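Local coordinates for protein transcription termination factor FttA (Methanosarcina mazei, PDB 2XR1) that probably terminates archaeal transcription by cleaving nascent RNA at the polymerase exit channel, as a homodimeric, zinc-dependent metallo-beta-lactamase and beta-CASP nuclease, at residues T326-G331 / P366-F371; P372-V377 / M596-E601; S584-L589 / V614-S619. One frame throughout, in Å; residues are numbered along the deposited sequence.

Contact 1: residues T326-G331 / P366-F371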
# COMPACT_ATOMS: atom_id res chain seq x y z
N THR B 326 -4.89 -23.61 -2.31
CA THR B 326 -4.48 -24.95 -2.78
C THR B 326 -3.03 -24.93 -3.22
O THR B 326 -2.65 -24.14 -4.10
CB THR B 326 -5.26 -25.43 -3.98
OG1 THR B 326 -6.62 -25.00 -3.91
CG2 THR B 326 -5.22 -26.97 -4.07
N PHE B 327 -2.23 -25.82 -2.66
CA PHE B 327 -0.86 -25.93 -3.13
C PHE B 327 -0.77 -26.94 -4.27
O PHE B 327 -1.51 -27.92 -4.30
CB PHE B 327 0.05 -26.41 -2.01
CG PHE B 327 0.33 -25.39 -0.94
CD1 PHE B 327 0.70 -24.09 -1.27
CD2 PHE B 327 0.28 -25.76 0.39
CE1 PHE B 327 0.97 -23.17 -0.27
CE2 PHE B 327 0.59 -24.86 1.41
CZ PHE B 327 0.94 -23.59 1.09
N HIS B 328 0.15 -26.71 -5.21
CA HIS B 328 0.41 -27.66 -6.29
C HIS B 328 1.92 -27.80 -6.48
O HIS B 328 2.68 -26.93 -6.10
CB HIS B 328 -0.20 -27.19 -7.60
CG HIS B 328 -1.68 -26.99 -7.58
ND1 HIS B 328 -2.58 -27.92 -8.08
CD2 HIS B 328 -2.43 -25.91 -7.23
CE1 HIS B 328 -3.81 -27.44 -8.00
NE2 HIS B 328 -3.75 -26.23 -7.48
N ASN B 329 2.35 -28.87 -7.14
CA ASN B 329 3.76 -29.10 -7.35
C ASN B 329 4.44 -27.97 -8.12
O ASN B 329 3.97 -27.54 -9.15
CB ASN B 329 3.98 -30.40 -8.08
CG ASN B 329 5.47 -30.70 -8.28
OD1 ASN B 329 6.16 -31.06 -7.34
ND2 ASN B 329 5.96 -30.55 -9.51
N ALA B 330 5.58 -27.49 -7.63
CA ALA B 330 6.29 -26.39 -8.33
C ALA B 330 7.48 -26.92 -9.09
O ALA B 330 7.95 -26.26 -9.99
CB ALA B 330 6.75 -25.33 -7.35
N GLY B 331 8.01 -28.09 -8.69
CA GLY B 331 9.16 -28.69 -9.35
C GLY B 331 10.50 -28.08 -9.01
O GLY B 331 11.50 -28.38 -9.65
N PRO B 366 7.02 -31.69 -13.36
CA PRO B 366 6.97 -30.29 -13.77
C PRO B 366 6.04 -29.48 -12.94
O PRO B 366 5.08 -30.02 -12.42
CB PRO B 366 6.41 -30.35 -15.21
CG PRO B 366 6.43 -31.81 -15.66
CD PRO B 366 6.57 -32.65 -14.42
N ALA B 367 6.34 -28.20 -12.79
CA ALA B 367 5.47 -27.26 -12.16
C ALA B 367 4.09 -27.42 -12.79
O ALA B 367 3.99 -27.74 -13.98
CB ALA B 367 6.02 -25.83 -12.37
N VAL B 368 3.04 -27.19 -12.01
CA VAL B 368 1.66 -27.31 -12.47
C VAL B 368 1.16 -25.95 -12.97
O VAL B 368 1.35 -24.91 -12.32
CB VAL B 368 0.71 -27.88 -11.34
CG1 VAL B 368 -0.80 -27.51 -11.61
CG2 VAL B 368 0.93 -29.34 -11.17
N ASN B 369 0.50 -25.96 -14.12
CA ASN B 369 -0.17 -24.78 -14.63
C ASN B 369 -1.60 -25.03 -15.13
O ASN B 369 -2.08 -24.32 -16.00
CB ASN B 369 0.69 -24.12 -15.70
CG ASN B 369 0.88 -24.96 -16.91
OD1 ASN B 369 0.48 -26.15 -16.98
ND2 ASN B 369 1.52 -24.33 -17.94
N LYS B 370 -2.29 -26.02 -14.56
CA LYS B 370 -3.72 -26.32 -14.86
C LYS B 370 -4.48 -26.03 -13.58
O LYS B 370 -4.08 -26.49 -12.53
CB LYS B 370 -3.88 -27.79 -15.19
CG LYS B 370 -4.94 -28.11 -16.22
N PHE B 371 -5.51 -25.21 -13.62
CA PHE B 371 -6.25 -24.86 -12.40
C PHE B 371 -7.70 -24.71 -12.77
O PHE B 371 -7.99 -24.49 -13.91
CB PHE B 371 -5.75 -23.55 -11.74
CG PHE B 371 -4.27 -23.40 -11.68
CD1 PHE B 371 -3.56 -23.97 -10.67
CD2 PHE B 371 -3.58 -22.66 -12.63
CE1 PHE B 371 -2.16 -23.81 -10.59
CE2 PHE B 371 -2.23 -22.50 -12.58
CZ PHE B 371 -1.50 -23.09 -11.54

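Contact 2: residues P372-V377 / M596-E601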
# COMPACT_ATOMS: atom_id res chain seq x y z
N PRO B 372 -8.62 -24.82 -11.82
CA PRO B 372 -10.00 -24.68 -12.28
C PRO B 372 -10.24 -23.31 -12.88
O PRO B 372 -10.94 -23.24 -13.89
CB PRO B 372 -10.84 -24.88 -11.01
CG PRO B 372 -9.95 -25.67 -10.10
CD PRO B 372 -8.56 -25.17 -10.39
N ARG B 373 -9.64 -22.27 -12.25
CA ARG B 373 -9.66 -20.90 -12.72
C ARG B 373 -8.40 -20.11 -12.30
O ARG B 373 -7.78 -20.41 -11.28
CB ARG B 373 -10.93 -20.20 -12.23
CG ARG B 373 -12.12 -20.40 -13.19
CD ARG B 373 -13.33 -19.50 -12.89
NE ARG B 373 -12.98 -18.14 -12.43
CZ ARG B 373 -13.84 -17.30 -11.84
NH1 ARG B 373 -15.12 -17.64 -11.67
NH2 ARG B 373 -13.42 -16.09 -11.43
N VAL B 374 -7.96 -19.16 -13.12
CA VAL B 374 -6.81 -18.28 -12.81
C VAL B 374 -6.96 -16.97 -13.54
O VAL B 374 -6.83 -16.95 -14.74
CB VAL B 374 -5.46 -18.73 -13.38
CG1 VAL B 374 -4.34 -18.34 -12.39
CG2 VAL B 374 -5.45 -20.16 -13.71
N GLU B 375 -7.17 -15.88 -12.86
CA GLU B 375 -7.26 -14.64 -13.57
C GLU B 375 -5.92 -13.92 -13.54
O GLU B 375 -5.57 -13.29 -14.53
CB GLU B 375 -8.42 -13.81 -13.04
CG GLU B 375 -9.82 -14.29 -13.53
CD GLU B 375 -10.37 -15.56 -12.82
OE1 GLU B 375 -10.11 -15.70 -11.62
OE2 GLU B 375 -11.10 -16.41 -13.43
N THR B 376 -5.16 -14.03 -12.45
CA THR B 376 -3.87 -13.34 -12.28
C THR B 376 -2.78 -14.33 -11.89
O THR B 376 -2.98 -15.15 -11.01
CB THR B 376 -3.98 -12.31 -11.11
OG1 THR B 376 -5.05 -11.39 -11.36
CG2 THR B 376 -2.70 -11.52 -10.89
N VAL B 377 -1.62 -14.23 -12.54
CA VAL B 377 -0.42 -14.99 -12.16
C VAL B 377 0.72 -14.05 -11.76
O VAL B 377 1.02 -13.09 -12.44
CB VAL B 377 0.14 -15.78 -13.35
CG1 VAL B 377 1.40 -16.58 -12.90
CG2 VAL B 377 -0.93 -16.71 -13.99
N MET B 596 -0.52 -22.31 -19.78
CA MET B 596 -1.43 -22.25 -18.63
C MET B 596 -2.91 -22.37 -19.09
O MET B 596 -3.32 -21.79 -20.11
CB MET B 596 -1.24 -20.96 -17.85
CG MET B 596 -1.83 -21.05 -16.49
SD MET B 596 -1.35 -19.71 -15.41
CE MET B 596 0.34 -20.20 -15.02
N GLN B 597 -3.67 -23.18 -18.33
CA GLN B 597 -5.11 -23.39 -18.53
C GLN B 597 -5.82 -23.12 -17.20
O GLN B 597 -5.43 -23.67 -16.16
CB GLN B 597 -5.42 -24.83 -18.92
CG GLN B 597 -5.03 -25.23 -20.30
CD GLN B 597 -5.17 -26.75 -20.55
OE1 GLN B 597 -4.20 -27.44 -20.81
NE2 GLN B 597 -6.39 -27.25 -20.47
N PRO B 598 -6.80 -22.22 -17.21
CA PRO B 598 -7.10 -21.29 -18.29
C PRO B 598 -5.96 -20.30 -18.52
O PRO B 598 -4.96 -20.31 -17.80
CB PRO B 598 -8.31 -20.53 -17.76
CG PRO B 598 -8.81 -21.30 -16.59
CD PRO B 598 -7.72 -22.09 -16.06
N ARG B 599 -6.10 -19.46 -19.54
CA ARG B 599 -5.15 -18.37 -19.78
C ARG B 599 -5.46 -17.23 -18.82
O ARG B 599 -6.61 -16.85 -18.67
CB ARG B 599 -5.32 -17.88 -21.20
CG ARG B 599 -4.32 -16.87 -21.73
CD ARG B 599 -4.76 -16.57 -23.19
NE ARG B 599 -3.69 -16.44 -24.19
CZ ARG B 599 -2.69 -17.30 -24.39
NH1 ARG B 599 -2.52 -18.37 -23.65
NH2 ARG B 599 -1.83 -17.05 -25.37
N PRO B 600 -4.44 -16.71 -18.13
CA PRO B 600 -4.69 -15.61 -17.21
C PRO B 600 -4.83 -14.29 -17.95
O PRO B 600 -4.37 -14.15 -19.07
CB PRO B 600 -3.41 -15.59 -16.37
CG PRO B 600 -2.39 -16.10 -17.28
CD PRO B 600 -3.04 -17.13 -18.12
N GLU B 601 -5.45 -13.33 -17.29
CA GLU B 601 -5.70 -12.03 -17.86
C GLU B 601 -4.56 -11.06 -17.51
O GLU B 601 -4.32 -10.12 -18.26
CB GLU B 601 -7.03 -11.45 -17.34
CG GLU B 601 -8.24 -12.37 -17.52
CD GLU B 601 -9.56 -11.80 -16.90
OE1 GLU B 601 -9.52 -10.87 -16.02
OE2 GLU B 601 -10.65 -12.31 -17.32

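Contact 3: residues S584-L589 / V614-S619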
# COMPACT_ATOMS: atom_id res chain seq x y z
N SER B 584 13.05 -22.77 -13.90
CA SER B 584 12.70 -22.72 -15.28
C SER B 584 13.63 -21.76 -15.97
O SER B 584 13.82 -20.66 -15.51
CB SER B 584 11.27 -22.19 -15.42
OG SER B 584 10.36 -23.13 -15.00
N ASP B 585 14.20 -22.15 -17.11
CA ASP B 585 14.98 -21.21 -17.91
C ASP B 585 14.02 -20.27 -18.66
O ASP B 585 12.81 -20.29 -18.43
CB ASP B 585 15.94 -21.96 -18.84
CG ASP B 585 15.27 -22.57 -20.09
OD1 ASP B 585 14.01 -22.55 -20.19
OD2 ASP B 585 16.01 -23.09 -20.98
N ARG B 586 14.56 -19.44 -19.54
CA ARG B 586 13.74 -18.45 -20.24
C ARG B 586 12.64 -19.13 -21.04
O ARG B 586 11.50 -18.77 -20.92
CB ARG B 586 14.60 -17.55 -21.12
CG ARG B 586 13.87 -16.83 -22.20
CD ARG B 586 13.11 -15.60 -21.70
NE ARG B 586 12.63 -14.88 -22.87
CZ ARG B 586 12.31 -13.60 -22.94
NH1 ARG B 586 12.41 -12.79 -21.89
NH2 ARG B 586 11.91 -13.11 -24.10
N ARG B 587 12.99 -20.13 -21.83
CA ARG B 587 12.01 -20.89 -22.59
C ARG B 587 10.89 -21.44 -21.67
O ARG B 587 9.71 -21.32 -21.94
CB ARG B 587 12.67 -22.05 -23.33
CG ARG B 587 11.85 -22.54 -24.53
CD ARG B 587 12.36 -23.88 -25.09
NE ARG B 587 11.77 -25.02 -24.37
CZ ARG B 587 12.39 -25.78 -23.46
NH1 ARG B 587 13.69 -25.57 -23.14
NH2 ARG B 587 11.74 -26.78 -22.87
N GLN B 588 11.29 -22.01 -20.56
CA GLN B 588 10.34 -22.68 -19.68
C GLN B 588 9.42 -21.70 -18.99
O GLN B 588 8.25 -22.04 -18.74
CB GLN B 588 11.10 -23.55 -18.68
CG GLN B 588 11.59 -24.82 -19.37
CD GLN B 588 12.80 -25.45 -18.72
OE1 GLN B 588 13.33 -24.94 -17.71
NE2 GLN B 588 13.27 -26.57 -19.29
N LEU B 589 9.93 -20.52 -18.64
CA LEU B 589 9.09 -19.48 -18.08
C LEU B 589 7.99 -19.13 -19.08
O LEU B 589 6.80 -19.06 -18.74
CB LEU B 589 9.92 -18.25 -17.73
CG LEU B 589 10.86 -18.49 -16.53
CD1 LEU B 589 11.95 -17.42 -16.36
CD2 LEU B 589 10.02 -18.60 -15.28
N VAL B 614 11.77 -7.20 -16.06
CA VAL B 614 11.23 -6.32 -17.08
C VAL B 614 11.26 -6.98 -18.48
O VAL B 614 10.31 -6.83 -19.27
CB VAL B 614 11.99 -4.93 -17.05
CG1 VAL B 614 11.64 -4.04 -18.23
CG2 VAL B 614 11.72 -4.23 -15.67
N ASP B 615 12.32 -7.71 -18.76
CA ASP B 615 12.44 -8.42 -20.04
C ASP B 615 11.37 -9.51 -20.17
O ASP B 615 10.67 -9.61 -21.16
CB ASP B 615 13.81 -9.10 -20.14
CG ASP B 615 14.21 -9.45 -21.58
OD1 ASP B 615 13.33 -9.82 -22.44
OD2 ASP B 615 15.46 -9.36 -21.84
N LEU B 616 11.24 -10.33 -19.15
CA LEU B 616 10.24 -11.35 -19.17
C LEU B 616 8.84 -10.74 -19.28
O LEU B 616 8.02 -11.23 -20.06
CB LEU B 616 10.37 -12.25 -17.93
CG LEU B 616 9.41 -13.42 -17.93
CD1 LEU B 616 9.73 -14.37 -19.08
CD2 LEU B 616 9.43 -14.15 -16.60
N ALA B 617 8.55 -9.69 -18.52
CA ALA B 617 7.21 -9.12 -18.56
C ALA B 617 6.85 -8.71 -19.98
O ALA B 617 5.86 -9.19 -20.51
CB ALA B 617 7.06 -7.96 -17.61
N SER B 618 7.66 -7.84 -20.60
CA SER B 618 7.34 -7.31 -21.91
C SER B 618 7.38 -8.39 -22.95
O SER B 618 6.63 -8.32 -23.91
CB SER B 618 8.23 -6.13 -22.32
OG SER B 618 9.57 -6.45 -22.30
N SER B 619 8.20 -9.42 -22.75
CA SER B 619 8.15 -10.56 -23.66
C SER B 619 6.78 -11.24 -23.65
O SER B 619 6.24 -11.54 -24.73
CB SER B 619 9.28 -11.52 -23.40
OG SER B 619 10.47 -10.87 -23.77

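Contact 1: residues T326-G331 / P366-F371
In the metallo-beta-lactamase domain, the end of strand 323-329 meets the loop 366-371 through His328 and Asn329, a few residues before zinc ligand His332. The edge of Phe371 faces one side of the His328 imidazole in a T-shaped stack, with ring centroids 5.4 Å apart and planes at 78°. Phe371 CD1 lies 3.9 Å from His328 NE2, and CE1 sits above the imidazole toward its rim, by CD2. With CG beside the backbone N (chi1 -59°), the imidazole comes within reach of both Phe371 and Val368; Val368 CG1 approaches the ring obliquely, 4.0 Å from His328 ND1, and the two CB atoms touch as well.

One residue on, the backbone takes over. Val368 N donates to Asn329 O at 3.0 Å, and Ala367 CA adds a CA-H...O contact to the same oxygen at 3.4 Å. Strand 323-329 belongs to a mixed sheet of the domain, where its neighbour 337-343 also packs on Ala367 through Ile338. The loop precedes strand 376-380 of that same sheet, so the contact joins two portions of chain leading to and from it. The Asn329 amide makes a weak bond from ND2 to Pro366 O at 3.1 Å; its stronger partner is Asp365 O. Tyr592 of helix 586-594 packs against Ala367 and Phe371.

Contact 2: residues P372-V377 / M596-E601
Val377 turns CG2 beside its own backbone N (chi1 180° for CG1), and Met596, extended through chi1 and chi2, bends only at chi3 (-75°), which brings the valine methyl and the thioether together tip to tip. Val377 CG2 thus meets Met596 SD, with Met596 CE also near that methyl. The Pro600 ring packs on the same methyl, its CB 3.6 Å from Val377 CG2. Nearer the start of 372-377, Val374 CG2 rests 3.8 Å from CD of Pro598, a proline preceded by a cis peptide bond. CG of this proline also lies by Pro372 O and Arg373 CA.

Strand 376-380 and strand 602-606 are parallel neighbours in a mixed sheet of the metallo-beta-lactamase fold, and the contact lies just where the two strands begin. The pairing begins here: Glu601 N donates to Glu375 O at 2.8 Å, and Pro600 CA makes a CA-H...O contact of 3.5 Å with Val374 O. Further backbone bonds link Glu375 and Val377 to Arg602.

The side chains of Glu375 and Glu601 run side by side in the same direction, but their carboxylates stay apart. That of Glu375, bent at chi2, is held by Arg373, whose NE reaches Glu375 OE2 on its syn side at 2.7 Å in a salt bridge, while Asn349 ND2 donates to OE1. This would probably ease the proximity of two like charges.

Contact 3: residues S584-L589 / V614-S619
The first turn of helix 586-594 faces a turn within helix 610-624, with backbones nearest at Arg586 and Leu616, whose CA atoms are 8.0 Å apart. Arg586 bridges this gap. Its CG lies anti to the backbone N and the chain bends at chi2 (79°), carrying the guanidinium across to Ser619 and Asp615. Arg586 NH2 donates to Ser619 OG at 2.7 Å, with the oxygen 21° out of the guanidinium plane. Arg586 NH1 forms a salt bridge with Asp615 OD1 at 3.2 Å, met from above the carboxylate, the two planes being nearly perpendicular; NH1 also donates to Gly384 O. Asp615 OD2 has its own strong partner in Ala386 N. Ser619 OG in turn donates to Asp615 O, 2.9 Å away, which probably orients its oxygen toward the guanidinium. Alongside, Leu589 and Leu616 cross at about a right angle, Leu589 CB 4.1 Å from Leu616 CD1. Asp585, the N-cap, accepts from Gln588 N through OD1 at 2.8 Å, and Gln588 OE1 accepts from Asp585 N: a capping box starting the helix before strand 602-606, while helix 610-624 is the crossover between parallel strands 602-606 and 627-630 of the metallo-beta-lactamase fold.

Contacts 1 and 2 follow one another along the chain and touch: Phe371 N lies 3.0 Å from Gln597 O, and Asn369 O lies 3.1 Å from Gln597 N, both probable hydrogen bonds. Both reach the same mixed sheet, and their centres are about 13 Å apart. Contact 3 stands apart, its centre about 18 Å from that of contact 1 and about 17 Å from that of contact 2, although helix 586-594 leads from it to the loop of contact 2. Contact 1 lies closer to the zinc site than contact 3 does: the Ala330 side chain is about 9 Å from a zinc ion, the Leu589 side chain about 12 Å. In contact 2 the Val377 side chain is about 12 Å from that of zinc ligand His607.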